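Local coordinates for (S)-ureidoglycine aminohydrolase cupin domain-containing protein (Pseudomonas syringae pv. tomato, PDB 3MYX), which is of unknown function but belongs to the cupin superfamily and may be related to (S)-ureidoglycine aminohydrolases, at residues His30-Ser35 with Leu58-Tyr63; Ala134-Ser139 with Val171-Pro176. All coordinates share one frame; numbering follows the deposited sequence.

How the contacts relate
The two contacts lie on opposite sides of the chain's centre, their own centres about 34 Å apart and their nearest atoms about 20 Å apart, so they do not touch. They follow one another along the chain: contact 1 is complete before contact 2 begins. Contact 1 bridges two sheets, setting the loop between strands 23-24 and 37-39 of one against strand 57-60, an outermost strand of a four-stranded antiparallel sheet. Contact 2 lies within a third, seven-stranded antiparallel sheet, where edge strand 137-139 and strand 168-174 flank strand 154-161. With no helix and about half its residues in strands, the chain is all-beta, consistent with a cupin.

Contact 1: residues His30-Ser35 with Leu58-Tyr63; sequences HDPFDS and LSVEAY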
loop_
_atom_site.group_PDB
_atom_site.type_symbol
_atom_site.label_atom_id
_atom_site.label_comp_id
_atom_site.label_asym_id
_atom_site.label_seq_id
_atom_site.Cartn_x
_atom_site.Cartn_y
_atom_site.Cartn_z
ATOM N N HIS A 30 -1.914 9.509 18.478
ATOM C CA HIS A 30 -1.230 8.244 18.730
ATOM C C HIS A 30 -0.060 7.955 17.794
ATOM O O HIS A 30 0.678 6.992 18.022
ATOM C CB HIS A 30 -2.214 7.074 18.626
ATOM C CG HIS A 30 -3.315 7.136 19.620
ATOM N ND1 HIS A 30 -3.224 6.551 20.857
ATOM C CD2 HIS A 30 -4.536 7.707 19.563
ATOM C CE1 HIS A 30 -4.346 6.769 21.525
ATOM N NE2 HIS A 30 -5.162 7.458 20.757
ATOM N N ASP A 31 0.120 8.748 16.746
ATOM C CA ASP A 31 1.120 8.417 15.714
ATOM C C ASP A 31 2.518 8.518 16.326
ATOM O O ASP A 31 2.878 9.549 16.885
ATOM C CB ASP A 31 1.000 9.414 14.558
ATOM C CG ASP A 31 1.669 8.954 13.285
ATOM O OD1 ASP A 31 2.510 8.021 13.327
ATOM O OD2 ASP A 31 1.365 9.560 12.230
ATOM N N PRO A 32 3.337 7.467 16.204
ATOM C CA PRO A 32 4.725 7.588 16.675
ATOM C C PRO A 32 5.600 8.474 15.775
ATOM O O PRO A 32 6.699 8.863 16.182
ATOM C CB PRO A 32 5.232 6.140 16.666
ATOM C CG PRO A 32 4.299 5.384 15.891
ATOM C CD PRO A 32 3.025 6.105 15.730
ATOM N N PHE A 33 5.153 8.726 14.547
ATOM C CA PHE A 33 5.850 9.580 13.587
ATOM C C PHE A 33 5.213 10.959 13.598
ATOM O O PHE A 33 4.052 11.126 13.957
ATOM C CB PHE A 33 5.851 8.961 12.187
ATOM C CG PHE A 33 6.624 7.680 12.115
ATOM C CD1 PHE A 33 8.005 7.716 12.015
ATOM C CD2 PHE A 33 5.990 6.443 12.188
ATOM C CE1 PHE A 33 8.741 6.541 11.980
ATOM C CE2 PHE A 33 6.712 5.265 12.149
ATOM C CZ PHE A 33 8.090 5.311 12.053
ATOM N N ASP A 34 5.997 11.956 13.237
ATOM C CA ASP A 34 5.517 13.339 13.238
ATOM C C ASP A 34 6.132 14.074 12.045
ATOM O O ASP A 34 5.519 14.089 10.990
ATOM C CB ASP A 34 5.726 14.032 14.596
ATOM C CG ASP A 34 7.028 13.656 15.268
ATOM O OD1 ASP A 34 8.065 14.238 14.892
ATOM O OD2 ASP A 34 7.020 12.801 16.187
ATOM N N SER A 35 7.344 14.622 12.183
ATOM C CA SER A 35 7.968 15.351 11.078
ATOM C C SER A 35 8.195 14.455 9.859
ATOM O O SER A 35 8.165 14.924 8.713
ATOM C CB SER A 35 9.300 16.012 11.503
ATOM O OG SER A 35 10.261 15.069 11.920
ATOM N N LEU A 58 13.298 4.167 16.338
ATOM C CA LEU A 58 12.333 4.476 17.382
ATOM C C LEU A 58 11.608 3.205 17.794
ATOM O O LEU A 58 11.369 2.305 17.016
ATOM C CB LEU A 58 11.368 5.635 17.009
ATOM C CG LEU A 58 10.296 5.493 15.914
ATOM C CD1 LEU A 58 9.250 4.481 16.312
ATOM C CD2 LEU A 58 9.625 6.829 15.565
ATOM N N SER A 59 11.322 3.139 19.078
ATOM C CA SER A 59 10.655 1.988 19.663
ATOM C C SER A 59 9.242 2.397 20.077
ATOM O O SER A 59 9.029 3.476 20.650
ATOM C CB SER A 59 11.441 1.482 20.875
ATOM O OG SER A 59 12.704 0.928 20.506
ATOM N N VAL A 60 8.278 1.533 19.784
ATOM C CA VAL A 60 6.880 1.758 20.101
ATOM C C VAL A 60 6.388 0.583 20.944
ATOM O O VAL A 60 6.537 -0.574 20.541
ATOM C CB VAL A 60 6.053 1.861 18.807
ATOM C CG1 VAL A 60 4.603 2.271 19.116
ATOM C CG2 VAL A 60 6.705 2.838 17.827
ATOM N N GLU A 61 5.817 0.857 22.117
ATOM C CA GLU A 61 5.399 -0.228 23.006
ATOM C C GLU A 61 4.211 -1.020 22.453
ATOM O O GLU A 61 4.182 -2.233 22.586
ATOM C CB GLU A 61 5.103 0.300 24.416
ATOM C CG GLU A 61 4.564 -0.741 25.409
ATOM C CD GLU A 61 5.360 -2.035 25.442
ATOM O OE1 GLU A 61 6.590 -1.985 25.210
ATOM O OE2 GLU A 61 4.746 -3.100 25.701
ATOM N N ALA A 62 3.244 -0.336 21.831
ATOM C CA ALA A 62 2.071 -0.995 21.239
ATOM C C ALA A 62 1.696 -0.200 20.005
ATOM O O ALA A 62 1.115 0.872 20.103
ATOM C CB ALA A 62 0.919 -1.047 22.236
ATOM N N TYR A 63 2.019 -0.716 18.822
ATOM C CA TYR A 63 1.831 0.069 17.617
ATOM C C TYR A 63 0.350 0.413 17.469
ATOM O O TYR A 63 -0.499 -0.456 17.635
ATOM C CB TYR A 63 2.369 -0.672 16.376
ATOM C CG TYR A 63 2.734 0.301 15.290
ATOM C CD1 TYR A 63 3.905 1.055 15.374
ATOM C CD2 TYR A 63 1.879 0.544 14.222
ATOM C CE1 TYR A 63 4.213 2.004 14.413
ATOM C CE2 TYR A 63 2.187 1.514 13.259
ATOM C CZ TYR A 63 3.361 2.235 13.357
ATOM O OH TYR A 63 3.715 3.202 12.447
#
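P32 and F33 pack from a loop onto the edge strand 57-60 of a four-stranded antiparallel sheet and onto Y63 just beyond it, in an all-beta chain consistent with the cupin fold. The tight part is mostly apolar. The P32 ring crosses the V60 and Y63 side chains at about a right angle, its CB 3.8 Å from V60 CG2 and its CG 3.7 Å from Y63 CE1. At the other end L58 CD2, in one of the two conformers of that residue, makes an off-centre CH-pi contact with the F33 ring, 4.2 Å from the centroid and 29° off the normal, and also lies 3.6 Å from P32 O. A chi1 of -65° turns the F33 ring toward L58 and the Y63 hydroxyl; F54 meets the buried ring edge-to-face and I103 of strand 101-105 packs against it.

The outer side is looser. S59 points away from the loop, H30 and D34 are exposed, and the polar bonds there stay on their own side of the contact. D31 OD1 accepts from F33 N at 3.0 Å in an Asx turn, met from above the carboxylate plane, while D31 OD2 pairs with R37 and accepts from I27 N, tying the carboxylate both back and forward along its own loop. On the buried side, the Y63 hydroxyl hydrogen-bonds E67, and the same OH lies in the plane of the F33 ring, at its edge, 3.7 Å from CE2.

Contact 2: residues Ala134-Ser139 with Val171-Pro176; sequences ALLTPS and VWDSTP
A chi1 of -48° sets L136 CG anti to its own carbonyl carbon, and chi2 of -176° carries CD1 out anti to CA, toward D173 of strand 168-174, leaving CD2 to turn to V171. That strand and edge strand 137-139 belong to one antiparallel sheet of this cupin-family protein, on either side of strand 154-161. The contact therefore spans a strand, as the strand order and the backbone bonds indicate: both segments bond to N157, S156, R155 or C154 of the strand between them rather than to each other.

L136 divides its contacts between its two methyls. CD2 lies 3.5 Å from V171 O and 3.9 Å from V171 CB, the two side chains crossing at about a right angle, while A134 CB adds a more distant apolar touch to V171 CG2. CD1 sits over the face of the D173 carboxylate, 3.6 Å from CG. The chi1 of 77° lodges D173 CG between its backbone N and carbonyl carbon, and the carboxylate is buried there. Its OD2 is held by the Y230 hydroxyl and a salt bridge to R155, with R232 a long, weak ion-pair partner; such company would probably stabilise its negative charge.

At the other end of the contact the link is polar and indirect. W172 CB points away from segment 134-139, and its indole is engaged by K233 in a cation-pi contact. S139 OG stands 4.0 Å from W172 CD1, and a single water joins the two residues: it lies in the indole plane at the ring edge, 2.8 Å from S139 OG, and accepts from W172 NE1 at 2.9 Å.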
loop_
_atom_site.group_PDB
_atom_site.type_symbol
_atom_site.label_atom_id
_atom_site.label_comp_id
_atom_site.label_asym_id
_atom_site.label_seq_id
_atom_site.Cartn_x
_atom_site.Cartn_y
_atom_site.Cartn_z
ATOM N N ALA A 134 6.006 -14.530 -3.705
ATOM C CA ALA A 134 4.983 -15.384 -3.101
ATOM C C ALA A 134 4.249 -16.210 -4.158
ATOM O O ALA A 134 3.949 -15.726 -5.269
ATOM C CB ALA A 134 3.980 -14.512 -2.338
ATOM N N LEU A 135 3.908 -17.443 -3.804
ATOM C CA LEU A 135 3.117 -18.302 -4.685
ATOM C C LEU A 135 1.639 -17.927 -4.575
ATOM O O LEU A 135 1.114 -17.745 -3.472
ATOM C CB LEU A 135 3.295 -19.768 -4.288
ATOM C CG LEU A 135 4.735 -20.278 -4.350
ATOM C CD1 LEU A 135 4.809 -21.698 -3.787
ATOM C CD2 LEU A 135 5.222 -20.238 -5.776
ATOM N N LEU A 136 0.977 -17.807 -5.724
ATOM C CA LEU A 136 -0.371 -17.258 -5.799
ATOM C C LEU A 136 -1.364 -18.310 -6.260
ATOM O O LEU A 136 -1.010 -19.284 -6.911
ATOM C CB LEU A 136 -0.401 -16.088 -6.773
ATOM C CG LEU A 136 0.687 -15.019 -6.639
ATOM C CD1 LEU A 136 0.391 -13.897 -7.640
ATOM C CD2 LEU A 136 0.795 -14.471 -5.188
ATOM N N THR A 137 -2.628 -18.110 -5.925
ATOM C CA THR A 137 -3.692 -18.994 -6.378
ATOM C C THR A 137 -4.785 -18.163 -7.083
ATOM O O THR A 137 -4.924 -16.973 -6.818
ATOM C CB THR A 137 -4.296 -19.758 -5.209
ATOM O OG1 THR A 137 -4.778 -18.816 -4.257
ATOM C CG2 THR A 137 -3.243 -20.676 -4.551
ATOM N N PRO A 138 -5.574 -18.782 -7.967
ATOM C CA PRO A 138 -6.585 -18.013 -8.702
ATOM C C PRO A 138 -7.490 -17.139 -7.838
ATOM O O PRO A 138 -7.927 -17.547 -6.744
ATOM C CB PRO A 138 -7.393 -19.102 -9.403
ATOM C CG PRO A 138 -6.389 -20.155 -9.674
ATOM C CD PRO A 138 -5.484 -20.175 -8.459
ATOM N N SER A 139 -7.739 -15.927 -8.327
ATOM C CA SER A 139 -8.568 -14.947 -7.642
ATOM C C SER A 139 -9.561 -14.329 -8.619
ATOM O O SER A 139 -9.475 -14.539 -9.823
ATOM C CB SER A 139 -7.675 -13.885 -6.991
ATOM O OG SER A 139 -6.863 -13.228 -7.956
ATOM N N VAL A 171 0.104 -10.282 -2.390
ATOM C CA VAL A 171 0.648 -10.182 -3.719
ATOM C C VAL A 171 -0.413 -10.695 -4.703
ATOM O O VAL A 171 -1.111 -11.673 -4.417
ATOM C CB VAL A 171 1.977 -10.959 -3.849
ATOM C CG1 VAL A 171 2.532 -10.906 -5.308
ATOM C CG2 VAL A 171 3.023 -10.420 -2.882
ATOM N N TRP A 172 -0.544 -9.991 -5.835
ATOM C CA TRP A 172 -1.531 -10.297 -6.879
ATOM C C TRP A 172 -0.864 -10.234 -8.222
ATOM O O TRP A 172 0.071 -9.443 -8.417
ATOM C CB TRP A 172 -2.626 -9.254 -6.840
ATOM C CG TRP A 172 -3.705 -9.188 -7.894
ATOM C CD1 TRP A 172 -4.932 -9.729 -7.807
ATOM C CD2 TRP A 172 -3.696 -8.407 -9.095
ATOM N NE1 TRP A 172 -5.698 -9.363 -8.890
ATOM C CE2 TRP A 172 -4.960 -8.523 -9.678
ATOM C CE3 TRP A 172 -2.743 -7.597 -9.719
ATOM C CZ2 TRP A 172 -5.302 -7.854 -10.846
ATOM C CZ3 TRP A 172 -3.085 -6.938 -10.876
ATOM C CH2 TRP A 172 -4.360 -7.056 -11.415
ATOM N N ASP A 173 -1.337 -11.039 -9.167
ATOM C CA ASP A 173 -0.929 -10.857 -10.547
ATOM C C ASP A 173 -2.077 -11.062 -11.508
ATOM O O ASP A 173 -3.138 -11.556 -11.139
ATOM C CB ASP A 173 0.356 -11.640 -10.917
ATOM C CG ASP A 173 0.175 -13.153 -11.144
ATOM O OD1 ASP A 173 -0.950 -13.708 -11.213
ATOM O OD2 ASP A 173 1.252 -13.814 -11.245
ATOM N N SER A 174 -1.866 -10.623 -12.736
ATOM C CA SER A 174 -2.913 -10.689 -13.734
ATOM C C SER A 174 -2.342 -10.621 -15.130
ATOM O O SER A 174 -1.383 -9.901 -15.388
ATOM C CB SER A 174 -3.890 -9.516 -13.571
ATOM O OG SER A 174 -5.019 -9.655 -14.411
ATOM N N THR A 175 -3.009 -11.322 -16.025
ATOM C CA THR A 175 -2.838 -11.151 -17.458
ATOM C C THR A 175 -3.487 -9.797 -17.843
ATOM O O THR A 175 -4.145 -9.144 -17.021
ATOM C CB THR A 175 -3.449 -12.358 -18.189
ATOM O OG1 THR A 175 -4.853 -12.426 -17.938
ATOM C CG2 THR A 175 -2.796 -13.678 -17.752
ATOM N N PRO A 176 -3.274 -9.332 -19.088
ATOM C CA PRO A 176 -3.728 -7.990 -19.460
ATOM C C PRO A 176 -5.236 -7.851 -19.461
ATOM O O PRO A 176 -5.959 -8.786 -19.797
ATOM C CB PRO A 176 -3.231 -7.833 -20.906
ATOM C CG PRO A 176 -2.223 -8.860 -21.100
ATOM C CD PRO A 176 -2.495 -9.976 -20.163
HETATM O O HOH W 1 -8.162 -10.813 -8.241
#